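Local coordinates for ACYL carrier protein ACPA (Mycobacterium tuberculosis, PDB 2CGQ) that probably serves as an acyl carrier protein, holding acyl intermediates on a phosphopantetheine arm and delivering them to partner enzymes, at residues I35-R40 with I66-D71. Residues are numbered along the deposited sequence; the frame is centred on the assembly and turned at random.
Sequences IQRILR and ITELED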
ATOM      1  N   ILE A  35      -5.376  -2.384   1.318  1.00 26.23           N
ATOM      2  CA  ILE A  35      -4.741  -3.494   0.605  1.00 25.64           C
ATOM      3  C   ILE A  35      -5.711  -4.672   0.408  1.00 26.98           C
ATOM      4  O   ILE A  35      -5.868  -5.211  -0.676  1.00 26.13           O
ATOM      5  CB  ILE A  35      -3.458  -3.941   1.336  1.00 25.70           C
ATOM      6  CG1 ILE A  35      -2.373  -2.867   1.141  1.00 24.52           C
ATOM      7  CG2 ILE A  35      -3.038  -5.295   0.801  1.00 26.61           C
ATOM      8  CD1 ILE A  35      -1.044  -3.097   2.006  1.00 25.50           C
ATOM      9  N   GLN A  36      -6.376  -5.070   1.484  1.00 28.17           N
ATOM     10  CA  GLN A  36      -7.374  -6.128   1.380  1.00 28.54           C
ATOM     11  C   GLN A  36      -8.534  -5.803   0.453  1.00 29.22           C
ATOM     12  O   GLN A  36      -9.006  -6.692  -0.270  1.00 29.54           O
ATOM     13  CB  GLN A  36      -7.877  -6.503   2.763  1.00 30.02           C
ATOM     14  CG  GLN A  36      -6.817  -7.190   3.628  1.00 30.50           C
ATOM     15  CD  GLN A  36      -7.272  -7.376   5.046  1.00 30.30           C
ATOM     16  OE1 GLN A  36      -8.022  -6.542   5.560  1.00 32.86           O
ATOM     17  NE2 GLN A  36      -6.848  -8.486   5.695  1.00 30.53           N
ATOM     18  N   ARG A  37      -9.020  -4.561   0.487  1.00 29.46           N
ATOM     19  CA  ARG A  37     -10.134  -4.161  -0.366  1.00 29.79           C
ATOM     20  C   ARG A  37      -9.710  -4.304  -1.848  1.00 29.64           C
ATOM     21  O   ARG A  37     -10.411  -4.906  -2.660  1.00 28.31           O
ATOM     22  CB  ARG A  37     -10.500  -2.715  -0.024  1.00 30.65           C
ATOM     23  CG  ARG A  37     -11.891  -2.250  -0.100  1.00 32.53           C
ATOM     24  CD  ARG A  37     -11.949  -0.729  -0.390  1.00 33.15           C
ATOM     25  NE  ARG A  37     -11.169  -0.452  -1.619  1.00 36.40           N
ATOM     26  CZ  ARG A  37     -11.638  -0.524  -2.875  1.00 35.52           C
ATOM     27  NH1 ARG A  37     -12.884  -0.806  -3.100  1.00 31.53           N
ATOM     28  NH2 ARG A  37     -10.795  -0.386  -3.907  1.00 36.57           N
ATOM     29  N   ILE A  38      -8.542  -3.763  -2.184  1.00 28.60           N
ATOM     30  CA  ILE A  38      -8.016  -3.829  -3.562  1.00 28.66           C
ATOM     31  C   ILE A  38      -7.779  -5.237  -4.053  1.00 28.37           C
ATOM     32  O   ILE A  38      -8.147  -5.574  -5.195  1.00 29.01           O
ATOM     33  CB  ILE A  38      -6.713  -2.979  -3.720  1.00 29.28           C
ATOM     34  CG1 ILE A  38      -7.070  -1.514  -3.575  1.00 28.36           C
ATOM     35  CG2 ILE A  38      -5.977  -3.250  -5.072  1.00 28.46           C
ATOM     36  CD1 ILE A  38      -5.834  -0.644  -3.315  1.00 28.70           C
ATOM     37  N   LEU A  39      -7.231  -6.093  -3.225  1.00 29.33           N
ATOM     38  CA  LEU A  39      -6.958  -7.457  -3.632  1.00 29.46           C
ATOM     39  C   LEU A  39      -8.176  -8.389  -3.427  1.00 30.28           C
ATOM     40  O   LEU A  39      -8.136  -9.554  -3.855  1.00 29.26           O
ATOM     41  CB  LEU A  39      -5.823  -8.045  -2.852  1.00 30.09           C
ATOM     42  CG  LEU A  39      -4.452  -7.380  -2.885  1.00 28.80           C
ATOM     43  CD1 LEU A  39      -3.607  -8.027  -1.851  1.00 31.37           C
ATOM     44  CD2 LEU A  39      -3.862  -7.544  -4.258  1.00 30.56           C
ATOM     45  N   ARG A  40      -9.242  -7.904  -2.773  1.00 30.54           N
ATOM     46  CA  ARG A  40     -10.371  -8.781  -2.439  1.00 30.58           C
ATOM     47  C   ARG A  40      -9.947 -10.043  -1.676  1.00 31.00           C
ATOM     48  O   ARG A  40     -10.335 -11.176  -2.022  1.00 31.39           O
ATOM     49  CB  ARG A  40     -11.097  -9.161  -3.722  1.00 30.95           C
ATOM     50  CG  ARG A  40     -11.694  -7.968  -4.356  1.00 31.76           C
ATOM     51  CD  ARG A  40     -12.319  -8.335  -5.622  1.00 36.75           C
ATOM     52  NE  ARG A  40     -12.413  -7.125  -6.409  1.00 42.45           N
ATOM     53  CZ  ARG A  40     -13.438  -6.809  -7.157  1.00 37.80           C
ATOM     54  NH1 ARG A  40     -13.412  -5.675  -7.817  1.00 35.20           N
ATOM     55  NH2 ARG A  40     -14.498  -7.615  -7.245  1.00 43.43           N
ATOM     56  N   ILE A  66      -1.680   3.215  -4.592  1.00 25.30           N
ATOM     57  CA  ILE A  66      -1.097   4.571  -4.399  1.00 26.32           C
ATOM     58  C   ILE A  66      -2.200   5.646  -4.400  1.00 25.00           C
ATOM     59  O   ILE A  66      -2.308   6.471  -3.512  1.00 24.88           O
ATOM     60  CB  ILE A  66      -0.017   4.884  -5.435  1.00 27.55           C
ATOM     61  CG1 ILE A  66       1.168   3.854  -5.339  1.00 28.85           C
ATOM     62  CG2 ILE A  66       0.506   6.298  -5.247  1.00 27.07           C
ATOM     63  CD1 ILE A  66       1.785   3.678  -3.942  1.00 31.46           C
ATOM     64  N   THR A  67      -3.052   5.619  -5.400  1.00 25.58           N
ATOM     65  CA  THR A  67      -4.077   6.619  -5.555  1.00 26.07           C
ATOM     66  C   THR A  67      -5.146   6.515  -4.433  1.00 25.61           C
ATOM     67  O   THR A  67      -5.600   7.547  -3.884  1.00 25.60           O
ATOM     68  CB  THR A  67      -4.659   6.592  -6.975  1.00 26.42           C
ATOM     69  OG1 THR A  67      -5.272   5.319  -7.261  1.00 24.60           O
ATOM     70  CG2 THR A  67      -3.590   6.922  -8.030  1.00 28.13           C
ATOM     71  N   GLU A  68      -5.589   5.280  -4.105  1.00 25.52           N
ATOM     72  CA  GLU A  68      -6.492   5.103  -2.952  1.00 25.65           C
ATOM     73  C   GLU A  68      -5.928   5.711  -1.658  1.00 25.12           C
ATOM     74  O   GLU A  68      -6.667   6.333  -0.886  1.00 24.52           O
ATOM     75  CB  GLU A  68      -6.905   3.632  -2.760  0.65 25.27           C
ATOM     76  CG  GLU A  68      -8.089   3.437  -1.807  0.65 27.03           C
ATOM     77  CD  GLU A  68      -8.918   2.159  -2.036  0.65 27.16           C
ATOM     78  OE1 GLU A  68      -9.595   1.708  -1.075  0.65 30.61           O
ATOM     79  OE2 GLU A  68      -8.907   1.634  -3.174  0.65 25.40           O
ATOM     80  N   LEU A  69      -4.662   5.453  -1.355  1.00 25.97           N
ATOM     81  CA  LEU A  69      -4.038   6.003  -0.174  1.00 25.55           C
ATOM     82  C   LEU A  69      -3.892   7.512  -0.235  1.00 25.60           C
ATOM     83  O   LEU A  69      -4.187   8.219   0.752  1.00 25.17           O
ATOM     84  CB  LEU A  69      -2.663   5.379   0.041  1.00 26.91           C
ATOM     85  CG  LEU A  69      -2.671   3.879   0.391  1.00 27.89           C
ATOM     86  CD1 LEU A  69      -1.232   3.409   0.430  1.00 31.28           C
ATOM     87  CD2 LEU A  69      -3.350   3.639   1.649  1.00 29.24           C
ATOM     88  N   GLU A  70      -3.539   8.034  -1.417  1.00 25.32           N
ATOM     89  CA  GLU A  70      -3.531   9.507  -1.552  1.00 25.59           C
ATOM     90  C   GLU A  70      -4.904  10.117  -1.243  1.00 25.80           C
ATOM     91  O   GLU A  70      -5.036  11.110  -0.507  1.00 26.82           O
ATOM     92  CB  GLU A  70      -3.123   9.902  -2.991  1.00 26.50           C
ATOM     93  CG  GLU A  70      -1.634   9.607  -3.289  1.00 24.61           C
ATOM     94  CD  GLU A  70      -1.184  10.140  -4.665  1.00 26.21           C
ATOM     95  OE1 GLU A  70      -2.012  10.086  -5.625  1.00 26.93           O
ATOM     96  OE2 GLU A  70       0.002  10.579  -4.801  1.00 25.77           O
ATOM     97  N   ASP A  71      -5.952   9.490  -1.755  1.00 25.72           N
ATOM     98  CA  ASP A  71      -7.284   9.994  -1.478  1.00 26.91           C
ATOM     99  C   ASP A  71      -7.722   9.749  -0.026  1.00 27.99           C
ATOM    100  O   ASP A  71      -8.427  10.576   0.557  1.00 28.23           O
ATOM    101  CB  ASP A  71      -8.302   9.339  -2.426  1.00 28.26           C
ATOM    102  CG  ASP A  71      -8.282   9.950  -3.840  1.00 28.84           C
ATOM    103  OD1 ASP A  71      -7.952  11.157  -3.948  1.00 25.89           O
ATOM    104  OD2 ASP A  71      -8.637   9.237  -4.817  1.00 28.20           O
TER
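I38 on helix 27-39 and E68 on helix 59-73 mark the closest backbone approach, their CA atoms 9.1 Å apart, so side chains alone bridge the two helices. E68 does most of the work. Its CG lies anti to the backbone N (chi1 -166°) and the chain runs on extended, which carries the carboxylate across the gap to R37. E68 is modelled in two conformers, and the bridge belongs to the one described. There the acid takes the arginine two-handed: R37 NE sits 2.7 Å from E68 OE1, and R37 NH2 lies 2.9 Å from E68 OE2. This is a salt bridge, but both of its hydrogen bonds are weak, with N-H...O angles near 125°, in keeping with guanidinium and carboxylate planes turned 45° from each other. R37 makes the reach by bending at chi3, which brings NE and NH2 round to the acid. Beside the carboxylate, I38 runs alongside E68 in the opposite direction, with I38 CG1 3.7 Å from E68 OE2. R37 is exposed to solvent, E68 only partly so, while the buried I38 also packs against K61 and Q64 of helix 59-73. T34, one turn earlier, also touches E68. Beyond the contact, R40 adopts positive phi as the C-prime residue of a Schellman motif closing helix 27-39. The whole is an interhelical salt bridge flanked by the aliphatic I38, joining two long helices of the small helical bundle characteristic of acyl carrier proteins.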